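Local coordinates for AlyGC (Glaciecola chathamensis, PDB 5GKD), which degrades alginate as a polysaccharide lyase of family 6, with a calcium ion bound in what is probably its active site, at residues Tyr276-Thr281 against Met390-Asn395; Leu398-Glu401 against Gln405-Tyr408. All blocks are in the same frame, centred on the assembly; numbering follows the deposited sequence.

Contact 1 (Tyr276-Thr281 against Met390-Asn395); sequences YLEGLT and MQRHDN
Glu278 reaches Arg392 by a fully stretched chain, its CG anti to the backbone N (chi1 -180°) and the rest extended, while Arg392 comes from the opposite direction, bent at chi3 (-66°), which turns its guanidinium toward the carboxylate. The two flat groups meet end-on and nearly coplanar, 8° apart. NH1 of Arg392 bonds OE1 of Glu278 at 3.2 Å through the syn lone pair, and NH2 of Arg392 lies 2.9 Å from Glu278 OE2, again on the syn side, in a two-pronged salt bridge. Tyr276 gives its OH to OE1 of Glu278 at 2.8 Å, arriving from above the carboxylate plane, so OE1 has two donors. The same hydroxyl also bonds Leu398 N, and Arg392 NH1 has a second acceptor in Gly396 O. With an alanine at position Glu278 the guanidinium is likely to lose its counter-charge, and the tyrosine hydroxyl the oxygen it donates to. Long, charged chains suit this place because the CA atoms of Glu278 and Arg392 lie 11.8 Å apart. The bridge ties strand 271-278 of the right-handed parallel beta-helix, the fold of pectate lyase-like enzymes, to the antiparallel hairpin of strands 390-392 and 398-400.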
loop_
_atom_site.group_PDB
_atom_site.type_symbol
_atom_site.label_atom_id
_atom_site.label_comp_id
_atom_site.label_asym_id
_atom_site.label_seq_id
_atom_site.Cartn_x
_atom_site.Cartn_y
_atom_site.Cartn_z
ATOM N N TYR A 276 36.590 24.928 6.484
ATOM C CA TYR A 276 35.900 26.002 7.182
ATOM C C TYR A 276 34.463 25.590 7.472
ATOM O O TYR A 276 33.728 25.222 6.549
ATOM C CB TYR A 276 35.934 27.286 6.345
ATOM C CG TYR A 276 35.232 28.464 6.970
ATOM C CD1 TYR A 276 33.856 28.642 6.831
ATOM C CD2 TYR A 276 35.945 29.401 7.695
ATOM C CE1 TYR A 276 33.227 29.724 7.392
ATOM C CE2 TYR A 276 35.329 30.479 8.261
ATOM C CZ TYR A 276 33.974 30.640 8.110
ATOM O OH TYR A 276 33.382 31.727 8.666
ATOM N N LEU A 277 34.063 25.689 8.741
ATOM C CA LEU A 277 32.789 25.179 9.245
ATOM C C LEU A 277 32.123 26.251 10.103
ATOM O O LEU A 277 32.703 26.709 11.093
ATOM C CB LEU A 277 32.996 23.892 10.061
ATOM C CG LEU A 277 33.604 22.655 9.381
ATOM C CD1 LEU A 277 35.106 22.723 9.268
ATOM C CD2 LEU A 277 33.212 21.375 10.106
ATOM N N GLU A 278 30.907 26.643 9.734
ATOM C CA GLU A 278 30.222 27.746 10.388
ATOM C C GLU A 278 28.749 27.429 10.566
ATOM O O GLU A 278 28.086 26.979 9.635
ATOM C CB GLU A 278 30.353 29.057 9.589
ATOM C CG GLU A 278 29.661 30.234 10.242
ATOM C CD GLU A 278 29.806 31.526 9.453
ATOM O OE1 GLU A 278 30.610 31.570 8.499
ATOM O OE2 GLU A 278 29.110 32.505 9.787
ATOM N N GLY A 279 28.245 27.710 11.763
ATOM C CA GLY A 279 26.820 27.696 12.051
ATOM C C GLY A 279 26.186 26.333 11.920
ATOM O O GLY A 279 25.050 26.226 11.438
ATOM N N LEU A 280 26.890 25.291 12.341
ATOM C CA LEU A 280 26.442 23.910 12.229
ATOM C C LEU A 280 25.838 23.462 13.548
ATOM O O LEU A 280 26.480 23.569 14.596
ATOM C CB LEU A 280 27.610 22.998 11.863
ATOM C CG LEU A 280 28.354 23.396 10.595
ATOM C CD1 LEU A 280 29.487 22.417 10.340
ATOM C CD2 LEU A 280 27.369 23.378 9.435
ATOM N N THR A 281 24.617 22.944 13.497
ATOM C CA THR A 281 23.870 22.656 14.705
ATOM C C THR A 281 23.738 21.174 15.000
ATOM O O THR A 281 23.117 20.823 16.000
ATOM C CB THR A 281 22.468 23.262 14.621
ATOM O OG1 THR A 281 21.726 22.541 13.641
ATOM C CG2 THR A 281 22.541 24.689 14.196
ATOM N N MET A 390 36.384 37.819 15.326
ATOM C CA MET A 390 36.377 37.369 13.944
ATOM C C MET A 390 35.810 38.460 13.051
ATOM O O MET A 390 34.892 39.181 13.441
ATOM C CB MET A 390 35.541 36.094 13.812
ATOM C CG MET A 390 36.019 34.972 14.704
ATOM S SD MET A 390 37.609 34.339 14.164
ATOM C CE MET A 390 37.093 33.111 12.993
ATOM N N GLN A 391 36.363 38.593 11.858
ATOM C CA GLN A 391 35.736 39.464 10.880
ATOM C C GLN A 391 35.760 38.799 9.518
ATOM O O GLN A 391 36.690 38.066 9.187
ATOM C CB GLN A 391 36.397 40.833 10.820
ATOM C CG GLN A 391 37.725 40.866 10.168
ATOM C CD GLN A 391 38.209 42.297 10.018
ATOM O OE1 GLN A 391 39.330 42.539 9.578
ATOM N NE2 GLN A 391 37.362 43.258 10.391
ATOM N N ARG A 392 34.719 39.058 8.737
ATOM C CA ARG A 392 34.520 38.337 7.487
ATOM C C ARG A 392 35.306 38.984 6.353
ATOM O O ARG A 392 35.098 40.156 6.047
ATOM C CB ARG A 392 33.037 38.288 7.150
ATOM C CG ARG A 392 32.679 37.117 6.258
ATOM C CD ARG A 392 31.195 36.994 6.091
ATOM N NE ARG A 392 30.492 36.640 7.323
ATOM C CZ ARG A 392 30.460 35.413 7.836
ATOM N NH1 ARG A 392 31.134 34.435 7.246
ATOM N NH2 ARG A 392 29.764 35.166 8.944
ATOM N N HIS A 393 36.196 38.218 5.727
ATOM C CA HIS A 393 36.942 38.680 4.571
ATOM C C HIS A 393 36.043 38.716 3.328
ATOM O O HIS A 393 34.885 38.291 3.347
ATOM C CB HIS A 393 38.144 37.776 4.321
ATOM C CG HIS A 393 39.285 38.001 5.262
ATOM N ND1 HIS A 393 40.569 37.600 4.973
ATOM C CD2 HIS A 393 39.338 38.580 6.484
ATOM C CE1 HIS A 393 41.369 37.924 5.974
ATOM N NE2 HIS A 393 40.647 38.523 6.904
ATOM N N ASP A 394 36.611 39.214 2.220
ATOM C CA ASP A 394 35.873 39.288 0.958
ATOM C C ASP A 394 35.473 37.910 0.450
ATOM O O ASP A 394 34.469 37.781 -0.249
ATOM C CB ASP A 394 36.706 39.998 -0.118
ATOM C CG ASP A 394 36.814 41.503 0.108
ATOM O OD1 ASP A 394 35.944 42.081 0.800
ATOM O OD2 ASP A 394 37.778 42.109 -0.416
ATOM N N ASN A 395 36.240 36.882 0.773
ATOM C CA ASN A 395 35.902 35.556 0.303
ATOM C C ASN A 395 34.711 34.960 1.040
ATOM O O ASN A 395 34.417 33.779 0.874
ATOM C CB ASN A 395 37.121 34.641 0.420
ATOM C CG ASN A 395 37.525 34.375 1.865
ATOM O OD1 ASN A 395 36.919 34.884 2.797
ATOM N ND2 ASN A 395 38.545 33.559 2.046
#

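Contact 2 (Leu398-Glu401 against Gln405-Tyr408); sequences LYPE and QQKY
Gln406 sends its side chain back to Pro400. CB sets the direction, with CG placed anti to the carbonyl carbon (chi1 -75°). Gln406 CG comes 3.9 Å from the backbone O of Pro400 and, more loosely, 4.3 Å from CD of the Pro400 ring. Gln406 CD is 4.2 Å from that same Pro400 O, and at the tip Gln406 NE2 reaches it at 3.4 Å, a weak but nearly straight hydrogen bond (169°). NE2 of Gln406 also lies 4.4 Å from CB of Tyr399, whose own hydroxyl is engaged elsewhere, with Ser411 O and Asn395 ND2. Gln405 covers another part of the proline: its CB and its OE1 each lie 3.6 Å from Pro400 CB, and its NE2 makes a weak bond to Asp387 O. Proline suits this position because Tyr399 and Glu401 make the backbone bonds to Gln391 and Thr389, in the neighbouring strand and its lead-in, leaving no call here for the N-H it lacks. A backbone bond from Tyr408 N to Gln405 O closes the turn that presents both glutamines. With one weak polar bond and otherwise van der Waals contact, these two segments are held together more by shape than by polar bonding.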
loop_
_atom_site.group_PDB
_atom_site.type_symbol
_atom_site.label_atom_id
_atom_site.label_comp_id
_atom_site.label_asym_id
_atom_site.label_seq_id
_atom_site.Cartn_x
_atom_site.Cartn_y
_atom_site.Cartn_z
ATOM N N LEU A 398 35.101 33.997 7.833
ATOM C CA LEU A 398 35.533 34.674 9.049
ATOM C C LEU A 398 36.975 34.329 9.396
ATOM O O LEU A 398 37.378 33.163 9.345
ATOM C CB LEU A 398 34.627 34.286 10.219
ATOM C CG LEU A 398 33.196 34.806 10.174
ATOM C CD1 LEU A 398 32.360 34.118 11.242
ATOM C CD2 LEU A 398 33.193 36.310 10.371
ATOM N N TYR A 399 37.743 35.348 9.777
ATOM C CA TYR A 399 39.120 35.214 10.225
ATOM C C TYR A 399 39.358 36.039 11.481
ATOM O O TYR A 399 38.746 37.096 11.659
ATOM C CB TYR A 399 40.103 35.667 9.136
ATOM C CG TYR A 399 40.093 34.787 7.916
ATOM C CD1 TYR A 399 39.196 35.016 6.877
ATOM C CD2 TYR A 399 40.979 33.733 7.798
ATOM C CE1 TYR A 399 39.185 34.215 5.748
ATOM C CE2 TYR A 399 40.973 32.926 6.689
ATOM C CZ TYR A 399 40.074 33.163 5.666
ATOM O OH TYR A 399 40.092 32.339 4.568
ATOM N N PRO A 400 40.241 35.587 12.368
ATOM C CA PRO A 400 40.688 36.447 13.470
ATOM C C PRO A 400 41.200 37.783 12.942
ATOM O O PRO A 400 41.876 37.844 11.915
ATOM C CB PRO A 400 41.823 35.643 14.118
ATOM C CG PRO A 400 41.624 34.229 13.670
ATOM C CD PRO A 400 41.006 34.327 12.300
ATOM N N GLU A 401 40.854 38.862 13.649
ATOM C CA GLU A 401 41.413 40.173 13.323
ATOM C C GLU A 401 42.932 40.157 13.395
ATOM O O GLU A 401 43.606 40.787 12.577
ATOM C CB GLU A 401 40.870 41.247 14.265
ATOM C CG GLU A 401 39.374 41.423 14.201
ATOM C CD GLU A 401 38.897 42.787 14.613
ATOM O OE1 GLU A 401 39.466 43.389 15.549
ATOM O OE2 GLU A 401 37.907 43.258 14.020
ATOM N N GLN A 405 47.024 35.441 14.980
ATOM C CA GLN A 405 46.078 34.352 15.207
ATOM C C GLN A 405 45.644 33.658 13.915
ATOM O O GLN A 405 44.955 32.633 13.980
ATOM C CB GLN A 405 44.845 34.872 15.962
ATOM C CG GLN A 405 45.129 35.227 17.418
ATOM C CD GLN A 405 43.976 35.961 18.093
ATOM O OE1 GLN A 405 43.069 36.488 17.440
ATOM N NE2 GLN A 405 44.020 36.010 19.414
ATOM N N GLN A 406 46.040 34.175 12.753
ATOM C CA GLN A 406 45.707 33.555 11.479
ATOM C C GLN A 406 46.565 32.343 11.158
ATOM O O GLN A 406 46.305 31.683 10.149
ATOM C CB GLN A 406 45.817 34.574 10.346
ATOM C CG GLN A 406 44.658 35.547 10.321
ATOM C CD GLN A 406 44.847 36.616 9.282
ATOM O OE1 GLN A 406 45.755 36.535 8.466
ATOM N NE2 GLN A 406 44.010 37.625 9.313
ATOM N N LYS A 407 47.564 32.030 11.978
ATOM C CA LYS A 407 48.270 30.761 11.855
ATOM C C LYS A 407 47.466 29.609 12.433
ATOM O O LYS A 407 47.917 28.459 12.394
ATOM C CB LYS A 407 49.634 30.842 12.545
ATOM C CG LYS A 407 49.587 30.837 14.064
ATOM C CD LYS A 407 50.991 31.056 14.651
ATOM C CE LYS A 407 51.203 30.290 15.950
ATOM N NZ LYS A 407 52.608 30.423 16.444
ATOM N N TYR A 408 46.297 29.904 12.985
ATOM C CA TYR A 408 45.364 28.899 13.445
ATOM C C TYR A 408 44.177 28.877 12.504
ATOM O O TYR A 408 43.688 29.925 12.066
ATOM C CB TYR A 408 44.886 29.179 14.868
ATOM C CG TYR A 408 46.005 29.303 15.886
ATOM C CD1 TYR A 408 46.605 30.527 16.142
ATOM C CD2 TYR A 408 46.449 28.197 16.595
ATOM C CE1 TYR A 408 47.619 30.650 17.085
ATOM C CE2 TYR A 408 47.458 28.304 17.532
ATOM C CZ TYR A 408 48.042 29.536 17.772
ATOM O OH TYR A 408 49.054 29.642 18.694
#

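In the fold
Both contacts use the hairpin of strands 390-392 and 398-400, one strand each, and their centres lie 11 Å apart. Contact 1 binds the hairpin inward to a coil of the beta-helix 109 residues earlier, whereas contact 2 is local, folding the following loop back on the second strand only four residues away. Neither is fully buried: contact 1 runs from a buried tyrosine through a partly exposed glutamate to an exposed arginine, and contact 2 covers a buried proline with partly exposed glutamines. Charge pairing dominates the first, mostly nonpolar contact the second. A probable hydrogen bond from Gln391 N to Tyr399 O and His393 packed on Tyr399 join the two, and Tyr276 ties the coil to Leu398.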